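Local coordinates for protein GTPase HflX (Sulfolobus solfataricus P2, PDB 2QTF) that hydrolyses GTP, for which it is specific, and associates with the 50S ribosomal subunit, perhaps acting in protein synthesis or ribosome biogenesis, at residues A18-G22 and A23-V27; L90-I93 and F94-A98; G99-E102 and A103-I107; D246-F249 and V250-E254. All coordinates share one frame; numbering follows the deposited sequence.

Contact 1: residues A18-G22 and A23-V27; sequences ALVEG and ANYKV
Val20 and Tyr25 meet where helix 13-22 closes in a Schellman motif and the chain turns back into strand 25-31, the second strand of a beta-alpha-beta unit that starts with strand 2-7. Two backbone bonds define the motif: Tyr25 N to Val20 O (3.2 Å, 157° at the hydrogen) and Asn24 N to Glu21 O (2.9 Å), the latter donor standing above the carbonyl plane. Asn24, with its positive phi of 67°, is the C-prime residue that lets the chain reverse. Followed outward, Val20 begins at CB, 3.9 Å from Val27 CG2. Its branch CG1 lies anti to the backbone N (chi1 169°), which points it at Tyr25 and Val27; it crosses the side chain of Tyr25 at about a right angle with CG1 3.4 Å from Tyr25 CB, and also touches Val27 CG2. The aromatic ring of Tyr25 turns an edge to Val20 O and to the methyl of Ala23, while its hydroxyl runs on to a hydrogen bond with Lys2. Ile61 and Leu6 of the sheet pack on Val20 as well. At the polar end of the turn, one water donates to both Gly22 O and Asn24 OD1, 2.6 Å from each oxygen.

Contact 2: residues L90-I93 and F94-A98; sequences LLEI and FALHA. With CD (cadmium ion), chain B; CD (cadmium ion), chain C.
Ile93 O receives the ring nitrogen ND1 of His97 in a short bond of 2.7 Å, 162° at the hydrogen. The oxygen lies close to the imidazole plane, and the same carbonyl takes a weak bond from His97 N one turn on. With ND1 donating to the backbone, NE2 binds a cadmium ion at 2.2 Å; its ligands also include three waters and Asp232, a residue predicted to bind GTP, which places the site beside the nucleotide pocket. The carbonyl is thus a second-shell group that helps to fix the rotation of the imidazole, and the side chains of Ile93 and His97 run side by side. A second cadmium ion is gripped by both carboxylate oxygens of Glu92, OE2 at 2.2 Å and OE1 at 2.4 Å, with two waters. Glu92 bends at chi2 (81°), and its CG rests 4.1 Å from Leu96 CD1. On another side of the helix, Leu90 O sits 3.1 Å above one face of the Phe94 ring, offset toward its rim, while also accepting from Phe94 N. Leu90 CB is 4.1 Å from Phe94 CZ, and Leu91 CD2 approaches the ring obliquely at Phe94 CD2, 4.0 Å away. Cut back to an alanine, Phe94 would probably leave Leu90 CB and Leu91 CD2 without their aromatic partner and open a gap toward the neighbouring helices. Those helices close round the ring: Ile107 of helix 101-121 touches Phe94, as do Ala247 and Thr251 of helix 245-253, while Leu19 of helix 13-22 packs on Leu90 and Ile93.

Contact 3: residues G99-E102 and A103-I107; sequences GSKE and AKMQI
Ser100 OG accepts from Ala103 N at 3.2 Å and lies 3.3 Å from Ala103 CB, the close-packed corner of this turn. A chi1 of 75° sets the hydroxyl between backbone N and carbonyl carbon, where it can reach forward to that amide. The oxygen is doubly engaged, since it is also hydrogen-bonded to Glu254, whose carboxylate takes Gly99 N too. Ala103 is buried here against Thr251 of helix 245-253. By accepting from Ala103 N, Ser100 serves as the N-cap of helix 101-121, and the first regular turns follow: Lys104 N bonds to Ser100 O, nearly straight at 165°, and Met105 N to Lys101 O at 3.0 Å. The other side is looser and more exposed. Lys101 stretches out and bends at its last torsion (chi4 48°), bringing NZ 3.8 Å from Met105 SD; Met105 itself is buried against Leu156 and Ile163 of helix 145-164. Lys104 kinks twice along its chain and carries its ammonium back to Ala95 O in the last turn of helix 86-97. Glu102 and Gln106, one turn apart, are linked through a water that donates to Glu102 OE2 (2.7 Å) and Gln106 OE1 (2.9 Å).

Contact 4: residues D246-F249 and V250-E254; sequences DAFF and VTLSE
Asp246 O accepts from Val250 N at 3.0 Å, and Val250 CG2 presses against the same oxygen, within helix 245-253 of the G domain. Next in line, Ala247 O is gripped twice by Thr251: its hydroxyl OG1 donates at 2.8 Å and its amide N at 3.1 Å, from opposite faces of the carbonyl plane. The hydroxyl folds back along the helix because OG1 stands anti to the carbonyl carbon (chi1 -59°). Phe248 O is met nearly head-on by Leu252 N (2.8 Å, 168° at the hydrogen). The Phe248 side chain lies alongside Leu252, CZ 3.7 Å from CD2 of Leu252, and Leu252 CB sits over one ring face toward its rim. Phe249 turns a face to its predecessor, Phe248 CD2 lying over the ring centre, and its carbonyl O takes both Ser253 N (2.7 Å) and Ser253 OG, again from opposite faces. Replacing Thr251 by a valine would probably cost Ala247 O its second donor, leaving the backbone bond alone there. Thr251 and Ser253 thus spend their hydroxyls on their own helix, which probably helps the buried Thr251 pack its remaining surface against Phe94, Ala103 and Val234 with its polar hydrogen already satisfied.

How the contacts relate
Contact 2 is the buried hub: it touches all three other contacts, which do not otherwise meet except for contacts 3 and 4. Contacts 1, 3 and 4 are only partly buried. Contact 1 abuts contact 2 through Leu19 and Ala23 in the N-terminal domain. Contacts 2 and 3 lie on successive helices joined by a polar tie. Contact 4 belongs to the G domain; it too is tied by polar bonds to the start of contact 3, while Phe248 packs on Phe94. Contacts 2, 3 and 4 are all single-helix turns, but contact 2 adds metal ligands, contact 3 a cap and an exposed charged flank, and contact 4 hydroxyls returned to the backbone; contact 1 instead ends a helix and enters a sheet.

Contact 1: residues A18-G22 and A23-V27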
ATOM      1  N   ALA A  18      -5.320  -5.793   5.058  1.00 25.20           N
ATOM      2  CA  ALA A  18      -5.093  -5.319   3.667  1.00 23.64           C
ATOM      3  C   ALA A  18      -3.680  -4.734   3.571  1.00 23.66           C
ATOM      4  O   ALA A  18      -3.012  -4.960   2.601  1.00 23.59           O
ATOM      5  CB  ALA A  18      -6.219  -4.241   3.302  1.00 25.67           C
ATOM      6  N   LEU A  19      -3.161  -4.054   4.598  1.00 23.90           N
ATOM      7  CA  LEU A  19      -1.681  -3.687   4.628  1.00 22.38           C
ATOM      8  C   LEU A  19      -0.703  -4.912   4.604  1.00 24.75           C
ATOM      9  O   LEU A  19       0.338  -4.936   3.898  1.00 23.69           O
ATOM     10  CB  LEU A  19      -1.399  -2.796   5.811  1.00 19.38           C
ATOM     11  CG  LEU A  19      -2.153  -1.456   5.783  1.00 22.94           C
ATOM     12  CD1 LEU A  19      -2.094  -0.751   7.103  1.00 23.28           C
ATOM     13  CD2 LEU A  19      -1.560  -0.506   4.608  1.00 24.43           C
ATOM     14  N   VAL A  20      -0.970  -5.912   5.449  1.00 22.53           N
ATOM     15  CA  VAL A  20      -0.096  -7.082   5.472  1.00 22.74           C
ATOM     16  C   VAL A  20      -0.116  -7.792   4.124  1.00 22.11           C
ATOM     17  O   VAL A  20       0.953  -8.265   3.664  1.00 23.14           O
ATOM     18  CB  VAL A  20      -0.537  -8.047   6.637  1.00 22.47           C
ATOM     19  CG1 VAL A  20       0.174  -9.439   6.560  1.00 24.49           C
ATOM     20  CG2 VAL A  20      -0.306  -7.326   7.951  1.00 24.85           C
ATOM     21  N   GLU A  21      -1.305  -7.902   3.512  1.00 20.50           N
ATOM     22  CA  GLU A  21      -1.333  -8.558   2.187  1.00 25.47           C
ATOM     23  C   GLU A  21      -0.584  -7.626   1.154  1.00 25.66           C
ATOM     24  O   GLU A  21       0.108  -8.117   0.272  1.00 25.64           O
ATOM     25  CB  GLU A  21      -2.779  -8.899   1.763  1.00 26.19           C
ATOM     26  CG  GLU A  21      -3.434  -9.851   2.791  1.00 29.16           C
ATOM     27  CD  GLU A  21      -4.903 -10.175   2.442  1.00 35.46           C
ATOM     28  OE1 GLU A  21      -5.561  -9.396   1.706  1.00 41.24           O
ATOM     29  OE2 GLU A  21      -5.407 -11.212   2.897  1.00 39.04           O
ATOM     30  N   GLY A  22      -0.576  -6.303   1.360  1.00 24.67           N
ATOM     31  CA  GLY A  22       0.201  -5.415   0.391  1.00 24.18           C
ATOM     32  C   GLY A  22       1.725  -5.549   0.563  1.00 24.70           C
ATOM     33  O   GLY A  22       2.550  -5.075  -0.241  1.00 23.85           O
ATOM     34  N   ALA A  23       2.127  -6.138   1.682  1.00 22.69           N
ATOM     35  CA  ALA A  23       3.488  -6.488   1.927  1.00 22.59           C
ATOM     36  C   ALA A  23       3.778  -7.961   1.545  1.00 24.25           C
ATOM     37  O   ALA A  23       4.801  -8.455   1.979  1.00 25.45           O
ATOM     38  CB  ALA A  23       3.881  -6.202   3.461  1.00 21.37           C
ATOM     39  N   ASN A  24       2.890  -8.581   0.783  1.00 25.36           N
ATOM     40  CA  ASN A  24       3.075  -9.944   0.246  1.00 29.69           C
ATOM     41  C   ASN A  24       3.075 -11.046   1.361  1.00 31.07           C
ATOM     42  O   ASN A  24       3.799 -12.052   1.250  1.00 30.70           O
ATOM     43  CB  ASN A  24       4.368  -9.995  -0.604  1.00 28.86           C
ATOM     44  CG  ASN A  24       4.199  -9.223  -2.071  1.00 35.89           C
ATOM     45  OD1 ASN A  24       3.105  -8.732  -2.416  1.00 39.90           O
ATOM     46  ND2 ASN A  24       5.334  -9.120  -2.871  1.00 32.00           N
ATOM     47  N   TYR A  25       2.326 -10.831   2.452  1.00 27.97           N
ATOM     48  CA  TYR A  25       2.174 -11.899   3.498  1.00 28.88           C
ATOM     49  C   TYR A  25       0.741 -12.403   3.450  1.00 29.89           C
ATOM     50  O   TYR A  25      -0.171 -11.628   3.185  1.00 28.82           O
ATOM     51  CB  TYR A  25       2.434 -11.374   4.925  1.00 25.98           C
ATOM     52  CG  TYR A  25       3.863 -11.031   5.170  1.00 26.49           C
ATOM     53  CD1 TYR A  25       4.779 -11.971   5.638  1.00 24.43           C
ATOM     54  CD2 TYR A  25       4.310  -9.745   4.949  1.00 27.99           C
ATOM     55  CE1 TYR A  25       6.152 -11.596   5.857  1.00 30.09           C
ATOM     56  CE2 TYR A  25       5.667  -9.415   5.109  1.00 28.34           C
ATOM     57  CZ  TYR A  25       6.537 -10.280   5.562  1.00 29.84           C
ATOM     58  OH  TYR A  25       7.818  -9.782   5.699  1.00 31.47           O
ATOM     59  N   LYS A  26       0.550 -13.706   3.723  1.00 31.34           N
ATOM     60  CA  LYS A  26      -0.747 -14.284   4.029  1.00 33.45           C
ATOM     61  C   LYS A  26      -0.998 -14.247   5.566  1.00 30.57           C
ATOM     62  O   LYS A  26      -0.154 -14.697   6.320  1.00 29.30           O
ATOM     63  CB  LYS A  26      -0.747 -15.754   3.534  1.00 35.91           C
ATOM     64  CG  LYS A  26      -2.141 -16.441   3.777  1.00 40.14           C
ATOM     65  CD  LYS A  26      -2.244 -17.911   3.199  1.00 41.06           C
ATOM     66  CE  LYS A  26      -3.780 -18.404   3.152  1.00 47.42           C
ATOM     67  NZ  LYS A  26      -4.017 -19.608   2.178  1.00 52.09           N
ATOM     68  N   VAL A  27      -2.103 -13.678   6.034  1.00 30.57           N
ATOM     69  CA  VAL A  27      -2.352 -13.605   7.465  1.00 30.84           C
ATOM     70  C   VAL A  27      -2.907 -14.926   7.884  1.00 31.69           C
ATOM     71  O   VAL A  27      -4.023 -15.297   7.420  1.00 30.52           O
ATOM     72  CB  VAL A  27      -3.397 -12.593   7.794  1.00 31.32           C
ATOM     73  CG1 VAL A  27      -3.686 -12.582   9.351  1.00 30.59           C
ATOM     74  CG2 VAL A  27      -2.949 -11.109   7.218  1.00 31.65           C
TER
HETATM   75  O   HOH W   1       2.816  -6.177  -2.622  1.00 30.77           O

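Contact 2: residues L90-I93 and F94-A98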
ATOM      1  N   LEU A  90       4.896  -0.939   7.075  1.00 17.56           N
ATOM      2  CA  LEU A  90       4.583   0.007   5.951  1.00 18.37           C
ATOM      3  C   LEU A  90       5.856   0.218   5.143  1.00 18.49           C
ATOM      4  O   LEU A  90       5.753   0.391   3.915  1.00 18.65           O
ATOM      5  CB  LEU A  90       4.120   1.407   6.486  1.00 18.64           C
ATOM      6  CG  LEU A  90       2.797   1.328   7.242  1.00 26.53           C
ATOM      7  CD1 LEU A  90       2.362   2.628   8.031  1.00 26.24           C
ATOM      8  CD2 LEU A  90       1.691   0.857   6.380  1.00 31.10           C
ATOM      9  N   LEU A  91       7.045   0.251   5.792  1.00 17.16           N
ATOM     10  CA  LEU A  91       8.282   0.390   5.005  1.00 16.28           C
ATOM     11  C   LEU A  91       8.469  -0.837   4.052  1.00 16.88           C
ATOM     12  O   LEU A  91       8.944  -0.698   2.907  1.00 17.18           O
ATOM     13  CB  LEU A  91       9.568   0.593   5.900  1.00 17.29           C
ATOM     14  CG  LEU A  91       9.573   2.024   6.539  1.00 15.32           C
ATOM     15  CD1 LEU A  91      10.602   1.984   7.663  1.00 14.51           C
ATOM     16  CD2 LEU A  91       9.889   3.020   5.361  1.00 16.60           C
ATOM     17  N   GLU A  92       8.109  -2.039   4.541  1.00 17.72           N
ATOM     18  CA  GLU A  92       8.072  -3.242   3.615  1.00 16.72           C
ATOM     19  C   GLU A  92       7.148  -3.066   2.386  1.00 17.61           C
ATOM     20  O   GLU A  92       7.575  -3.354   1.261  1.00 16.26           O
ATOM     21  CB  GLU A  92       7.706  -4.534   4.440  1.00 14.80           C
ATOM     22  CG  GLU A  92       7.774  -5.797   3.535  1.00 18.26           C
ATOM     23  CD  GLU A  92       9.265  -6.249   3.419  1.00 19.05           C
ATOM     24  OE1 GLU A  92      10.087  -5.676   4.235  1.00 18.56           O
ATOM     25  OE2 GLU A  92       9.612  -7.192   2.618  1.00 26.08           O
ATOM     26  N   ILE A  93       5.913  -2.549   2.596  1.00 14.90           N
ATOM     27  CA  ILE A  93       4.960  -2.235   1.496  1.00 17.82           C
ATOM     28  C   ILE A  93       5.642  -1.287   0.510  1.00 17.10           C
ATOM     29  O   ILE A  93       5.652  -1.499  -0.701  1.00 17.78           O
ATOM     30  CB  ILE A  93       3.663  -1.585   2.070  1.00 18.68           C
ATOM     31  CG1 ILE A  93       2.952  -2.615   2.947  1.00 20.13           C
ATOM     32  CG2 ILE A  93       2.799  -0.994   0.913  1.00 19.39           C
ATOM     33  CD1 ILE A  93       1.788  -2.026   3.724  1.00 19.63           C
ATOM     34  N   PHE A  94       6.299  -0.297   1.052  1.00 17.62           N
ATOM     35  CA  PHE A  94       6.948   0.729   0.164  1.00 17.54           C
ATOM     36  C   PHE A  94       8.064   0.078  -0.647  1.00 16.44           C
ATOM     37  O   PHE A  94       8.149   0.293  -1.866  1.00 18.39           O
ATOM     38  CB  PHE A  94       7.461   1.952   0.945  1.00 18.63           C
ATOM     39  CG  PHE A  94       6.405   2.677   1.828  1.00 18.86           C
ATOM     40  CD1 PHE A  94       5.054   2.544   1.620  1.00 20.90           C
ATOM     41  CD2 PHE A  94       6.874   3.628   2.765  1.00 15.91           C
ATOM     42  CE1 PHE A  94       4.130   3.179   2.463  1.00 17.45           C
ATOM     43  CE2 PHE A  94       5.940   4.346   3.631  1.00 18.97           C
ATOM     44  CZ  PHE A  94       4.584   4.112   3.475  1.00 20.29           C
ATOM     45  N   ALA A  95       8.898  -0.715   0.027  1.00 18.57           N
ATOM     46  CA  ALA A  95      10.036  -1.381  -0.606  1.00 18.02           C
ATOM     47  C   ALA A  95       9.524  -2.268  -1.770  1.00 20.71           C
ATOM     48  O   ALA A  95      10.186  -2.417  -2.770  1.00 21.36           O
ATOM     49  CB  ALA A  95      10.776  -2.223   0.469  1.00 19.10           C
ATOM     50  N   LEU A  96       8.393  -2.943  -1.586  1.00 18.22           N
ATOM     51  CA  LEU A  96       7.841  -3.847  -2.609  1.00 19.90           C
ATOM     52  C   LEU A  96       7.216  -3.053  -3.748  1.00 22.14           C
ATOM     53  O   LEU A  96       7.087  -3.578  -4.868  1.00 23.97           O
ATOM     54  CB  LEU A  96       6.803  -4.827  -1.935  1.00 18.57           C
ATOM     55  CG  LEU A  96       7.480  -5.762  -0.908  1.00 19.34           C
ATOM     56  CD1 LEU A  96       6.251  -6.653  -0.229  1.00 20.38           C
ATOM     57  CD2 LEU A  96       8.557  -6.747  -1.539  1.00 24.09           C
ATOM     58  N   HIS A  97       6.859  -1.764  -3.524  1.00 20.40           N
ATOM     59  CA  HIS A  97       6.212  -1.059  -4.628  1.00 19.55           C
ATOM     60  C   HIS A  97       7.144  -0.041  -5.275  1.00 22.67           C
ATOM     61  O   HIS A  97       6.787   0.529  -6.304  1.00 25.97           O
ATOM     62  CB  HIS A  97       4.960  -0.334  -4.157  1.00 17.24           C
ATOM     63  CG  HIS A  97       3.833  -1.260  -3.793  1.00 20.66           C
ATOM     64  ND1 HIS A  97       3.808  -2.015  -2.625  1.00 17.80           N
ATOM     65  CD2 HIS A  97       2.723  -1.589  -4.477  1.00 17.85           C
ATOM     66  CE1 HIS A  97       2.685  -2.719  -2.605  1.00 20.50           C
ATOM     67  NE2 HIS A  97       1.996  -2.440  -3.696  1.00 19.94           N
ATOM     68  N   ALA A  98       8.306   0.231  -4.694  1.00 20.95           N
ATOM     69  CA  ALA A  98       9.165   1.302  -5.193  1.00 21.96           C
ATOM     70  C   ALA A  98      10.055   0.744  -6.317  1.00 23.75           C
ATOM     71  O   ALA A  98      10.667  -0.281  -6.157  1.00 23.59           O
ATOM     72  CB  ALA A  98      10.050   1.820  -4.021  1.00 20.68           C
TER
HETATM   73 CD    CD B 401      11.694  -7.301   3.399  1.00 23.99          CD
HETATM   74 CD    CD C 402      -0.054  -3.137  -4.301  1.00 25.98          CD
HETATM   75  O   HOH W   2      12.504  -6.565   5.622  1.00 28.66           O
HETATM   76  O   HOH W   3      10.554  -9.083   4.925  1.00 35.31           O
HETATM   77  O   HOH W   4      -0.865  -0.901  -3.871  1.00 26.87           O
HETATM   78  O   HOH W   5      -0.535  -3.043  -1.858  1.00 35.63           O
HETATM   79  O   HOH W   6      -2.229  -3.545  -4.888  1.00 35.63           O

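Contact 3: residues G99-E102 and A103-I107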
ATOM      1  N   GLY A  99      10.140   1.419  -7.426  1.00 25.28           N
ATOM      2  CA  GLY A  99      11.102   1.015  -8.458  1.00 27.51           C
ATOM      3  C   GLY A  99      12.158   2.100  -8.716  1.00 28.07           C
ATOM      4  O   GLY A  99      13.134   1.832  -9.431  1.00 26.79           O
ATOM      5  N   SER A 100      12.023   3.258  -8.101  1.00 24.51           N
ATOM      6  CA  SER A 100      12.986   4.329  -8.327  1.00 25.89           C
ATOM      7  C   SER A 100      14.134   4.308  -7.324  1.00 26.88           C
ATOM      8  O   SER A 100      13.993   3.829  -6.147  1.00 24.02           O
ATOM      9  CB  SER A 100      12.345   5.692  -8.279  1.00 26.48           C
ATOM     10  OG  SER A 100      11.995   6.174  -6.952  1.00 24.86           O
ATOM     11  N   LYS A 101      15.277   4.884  -7.721  1.00 24.38           N
ATOM     12  CA  LYS A 101      16.440   4.911  -6.809  1.00 26.89           C
ATOM     13  C   LYS A 101      16.201   5.813  -5.615  1.00 23.92           C
ATOM     14  O   LYS A 101      16.577   5.472  -4.500  1.00 22.80           O
ATOM     15  CB  LYS A 101      17.726   5.368  -7.552  1.00 28.12           C
ATOM     16  CG  LYS A 101      18.965   5.393  -6.635  1.00 34.61           C
ATOM     17  CD  LYS A 101      20.324   5.672  -7.396  1.00 37.71           C
ATOM     18  CE  LYS A 101      21.484   5.876  -6.344  1.00 45.69           C
ATOM     19  NZ  LYS A 101      21.447   4.735  -5.287  1.00 49.39           N
ATOM     20  N   GLU A 102      15.566   6.961  -5.850  1.00 22.02           N
ATOM     21  CA  GLU A 102      15.279   7.944  -4.780  1.00 22.86           C
ATOM     22  C   GLU A 102      14.346   7.321  -3.709  1.00 21.60           C
ATOM     23  O   GLU A 102      14.596   7.515  -2.555  1.00 19.19           O
ATOM     24  CB  GLU A 102      14.654   9.225  -5.418  1.00 24.81           C
ATOM     25  CG  GLU A 102      14.258  10.359  -4.403  1.00 26.82           C
ATOM     26  CD  GLU A 102      13.561  11.570  -5.139  1.00 29.14           C
ATOM     27  OE1 GLU A 102      13.466  11.567  -6.372  1.00 40.53           O
ATOM     28  OE2 GLU A 102      13.013  12.502  -4.507  1.00 39.43           O
ATOM     29  N   ALA A 103      13.334   6.534  -4.112  1.00 19.88           N
ATOM     30  CA  ALA A 103      12.411   5.967  -3.147  1.00 20.91           C
ATOM     31  C   ALA A 103      13.172   4.865  -2.395  1.00 20.32           C
ATOM     32  O   ALA A 103      13.084   4.764  -1.160  1.00 22.19           O
ATOM     33  CB  ALA A 103      11.213   5.357  -3.875  1.00 18.92           C
ATOM     34  N   LYS A 104      13.962   4.057  -3.094  1.00 20.14           N
ATOM     35  CA  LYS A 104      14.715   3.034  -2.386  1.00 22.93           C
ATOM     36  C   LYS A 104      15.660   3.602  -1.302  1.00 24.09           C
ATOM     37  O   LYS A 104      15.876   2.958  -0.250  1.00 23.72           O
ATOM     38  CB  LYS A 104      15.531   2.194  -3.372  1.00 24.13           C
ATOM     39  CG  LYS A 104      14.603   1.345  -4.304  1.00 33.82           C
ATOM     40  CD  LYS A 104      13.721   0.390  -3.509  1.00 40.60           C
ATOM     41  CE  LYS A 104      13.606  -1.001  -4.204  1.00 44.33           C
ATOM     42  NZ  LYS A 104      12.877  -1.923  -3.201  1.00 42.17           N
ATOM     43  N   MET A 105      16.324   4.723  -1.618  1.00 22.11           N
ATOM     44  CA  MET A 105      17.141   5.422  -0.680  1.00 23.82           C
ATOM     45  C   MET A 105      16.327   5.973   0.494  1.00 19.91           C
ATOM     46  O   MET A 105      16.816   5.938   1.643  1.00 20.35           O
ATOM     47  CB  MET A 105      17.852   6.569  -1.450  1.00 23.36           C
ATOM     48  CG  MET A 105      19.053   6.008  -2.359  1.00 27.32           C
ATOM     49  SD  MET A 105      19.573   7.482  -3.361  1.00 35.31           S
ATOM     50  CE  MET A 105      20.470   8.167  -2.011  1.00 33.44           C
ATOM     51  N   GLN A 106      15.132   6.549   0.229  1.00 19.53           N
ATOM     52  CA  GLN A 106      14.365   7.106   1.381  1.00 20.93           C
ATOM     53  C   GLN A 106      13.919   5.955   2.286  1.00 20.42           C
ATOM     54  O   GLN A 106      13.772   6.123   3.503  1.00 19.43           O
ATOM     55  CB  GLN A 106      13.073   7.787   0.938  1.00 19.40           C
ATOM     56  CG  GLN A 106      13.336   9.140   0.248  1.00 23.98           C
ATOM     57  CD  GLN A 106      13.653  10.292   1.225  1.00 24.68           C
ATOM     58  OE1 GLN A 106      13.859  11.426   0.782  1.00 32.67           O
ATOM     59  NE2 GLN A 106      13.754  10.016   2.487  1.00 17.65           N
ATOM     60  N   ILE A 107      13.577   4.811   1.671  1.00 18.16           N
ATOM     61  CA  ILE A 107      13.126   3.647   2.487  1.00 16.04           C
ATOM     62  C   ILE A 107      14.301   3.127   3.327  1.00 15.67           C
ATOM     63  O   ILE A 107      14.188   2.862   4.496  1.00 16.45           O
ATOM     64  CB  ILE A 107      12.560   2.492   1.522  1.00 16.47           C
ATOM     65  CG1 ILE A 107      11.223   3.009   0.906  1.00 15.02           C
ATOM     66  CG2 ILE A 107      12.378   1.097   2.387  1.00 14.79           C
ATOM     67  CD1 ILE A 107      10.811   2.371  -0.426  1.00 18.69           C
TER
HETATM   68  O   HOH W   7      13.789  12.476  -1.925  1.00 39.59           O

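Contact 4: residues D246-F249 and V250-E254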
ATOM      1  N   ASP A 246       8.206  10.813   4.285  1.00 20.08           N
ATOM      2  CA  ASP A 246       8.917  11.041   3.049  1.00 22.10           C
ATOM      3  C   ASP A 246       9.116   9.785   2.184  1.00 23.63           C
ATOM      4  O   ASP A 246       9.063   9.879   0.957  1.00 23.31           O
ATOM      5  CB  ASP A 246      10.352  11.524   3.199  1.00 24.32           C
ATOM      6  CG  ASP A 246      10.444  13.014   3.703  1.00 31.47           C
ATOM      7  OD1 ASP A 246       9.466  13.771   3.650  1.00 34.65           O
ATOM      8  OD2 ASP A 246      11.533  13.323   4.143  1.00 31.38           O
ATOM      9  N   ALA A 247       9.456   8.656   2.822  1.00 20.28           N
ATOM     10  CA  ALA A 247       9.522   7.445   2.032  1.00 20.82           C
ATOM     11  C   ALA A 247       8.192   7.189   1.317  1.00 19.30           C
ATOM     12  O   ALA A 247       8.200   6.686   0.172  1.00 19.33           O
ATOM     13  CB  ALA A 247       9.895   6.264   2.913  1.00 18.41           C
ATOM     14  N   PHE A 248       7.060   7.454   1.995  1.00 19.85           N
ATOM     15  CA  PHE A 248       5.727   7.193   1.384  1.00 18.97           C
ATOM     16  C   PHE A 248       5.542   8.058   0.160  1.00 20.62           C
ATOM     17  O   PHE A 248       5.272   7.581  -0.965  1.00 18.36           O
ATOM     18  CB  PHE A 248       4.558   7.481   2.407  1.00 19.51           C
ATOM     19  CG  PHE A 248       3.236   7.479   1.760  1.00 22.33           C
ATOM     20  CD1 PHE A 248       2.712   6.312   1.159  1.00 19.17           C
ATOM     21  CD2 PHE A 248       2.488   8.705   1.684  1.00 28.13           C
ATOM     22  CE1 PHE A 248       1.460   6.330   0.455  1.00 27.98           C
ATOM     23  CE2 PHE A 248       1.251   8.736   1.009  1.00 27.93           C
ATOM     24  CZ  PHE A 248       0.717   7.524   0.434  1.00 26.55           C
ATOM     25  N   PHE A 249       5.666   9.378   0.364  1.00 19.60           N
ATOM     26  CA  PHE A 249       5.461  10.283  -0.773  1.00 19.99           C
ATOM     27  C   PHE A 249       6.382  10.066  -1.949  1.00 20.06           C
ATOM     28  O   PHE A 249       5.991  10.137  -3.129  1.00 22.43           O
ATOM     29  CB  PHE A 249       5.443  11.758  -0.311  1.00 19.96           C
ATOM     30  CG  PHE A 249       4.160  12.124   0.249  1.00 22.34           C
ATOM     31  CD1 PHE A 249       3.034  12.160  -0.575  1.00 25.95           C
ATOM     32  CD2 PHE A 249       4.004  12.333   1.635  1.00 25.47           C
ATOM     33  CE1 PHE A 249       1.759  12.434  -0.070  1.00 25.94           C
ATOM     34  CE2 PHE A 249       2.736  12.618   2.163  1.00 30.25           C
ATOM     35  CZ  PHE A 249       1.595  12.684   1.305  1.00 29.86           C
ATOM     36  N   VAL A 250       7.607   9.808  -1.684  1.00 20.20           N
ATOM     37  CA  VAL A 250       8.525   9.575  -2.795  1.00 20.29           C
ATOM     38  C   VAL A 250       8.184   8.301  -3.566  1.00 21.11           C
ATOM     39  O   VAL A 250       8.241   8.218  -4.796  1.00 21.16           O
ATOM     40  CB  VAL A 250       9.998   9.517  -2.272  1.00 20.26           C
ATOM     41  CG1 VAL A 250      10.933   9.307  -3.403  1.00 21.13           C
ATOM     42  CG2 VAL A 250      10.422  10.876  -1.636  1.00 27.20           C
ATOM     43  N   THR A 251       7.865   7.240  -2.847  1.00 19.30           N
ATOM     44  CA  THR A 251       7.375   6.010  -3.505  1.00 20.11           C
ATOM     45  C   THR A 251       6.065   6.286  -4.307  1.00 18.50           C
ATOM     46  O   THR A 251       5.910   5.785  -5.417  1.00 18.10           O
ATOM     47  CB  THR A 251       7.080   4.895  -2.406  1.00 17.40           C
ATOM     48  OG1 THR A 251       8.288   4.656  -1.716  1.00 17.33           O
ATOM     49  CG2 THR A 251       6.577   3.517  -3.045  1.00 18.62           C
ATOM     50  N   LEU A 252       5.098   6.953  -3.689  1.00 20.09           N
ATOM     51  CA  LEU A 252       3.851   7.205  -4.345  1.00 22.00           C
ATOM     52  C   LEU A 252       4.063   8.111  -5.564  1.00 24.18           C
ATOM     53  O   LEU A 252       3.394   7.925  -6.633  1.00 23.68           O
ATOM     54  CB  LEU A 252       2.844   7.884  -3.323  1.00 23.24           C
ATOM     55  CG  LEU A 252       1.461   8.288  -3.925  1.00 25.45           C
ATOM     56  CD1 LEU A 252       0.619   7.043  -4.456  1.00 20.66           C
ATOM     57  CD2 LEU A 252       0.659   9.171  -2.895  1.00 22.81           C
ATOM     58  N   SER A 253       4.979   9.094  -5.455  1.00 22.56           N
ATOM     59  CA  SER A 253       5.258   9.996  -6.615  1.00 24.69           C
ATOM     60  C   SER A 253       5.716   9.311  -7.882  1.00 23.41           C
ATOM     61  O   SER A 253       5.685   9.923  -8.996  1.00 25.73           O
ATOM     62  CB  SER A 253       6.317  11.070  -6.192  1.00 24.49           C
ATOM     63  OG  SER A 253       5.658  11.906  -5.232  1.00 30.87           O
ATOM     64  N   GLU A 254       6.167   8.050  -7.791  1.00 25.17           N
ATOM     65  CA  GLU A 254       6.438   7.260  -8.989  1.00 23.84           C
ATOM     66  C   GLU A 254       5.159   7.086  -9.858  1.00 25.13           C
ATOM     67  O   GLU A 254       5.246   6.631 -11.021  1.00 26.60           O
ATOM     68  CB  GLU A 254       6.968   5.895  -8.703  1.00 23.90           C
ATOM     69  CG  GLU A 254       8.358   5.910  -7.912  1.00 24.24           C
ATOM     70  CD  GLU A 254       8.879   4.547  -7.555  1.00 23.43           C
ATOM     71  OE1 GLU A 254       8.371   3.504  -8.065  1.00 26.22           O
ATOM     72  OE2 GLU A 254       9.906   4.505  -6.788  1.00 23.72           O
TER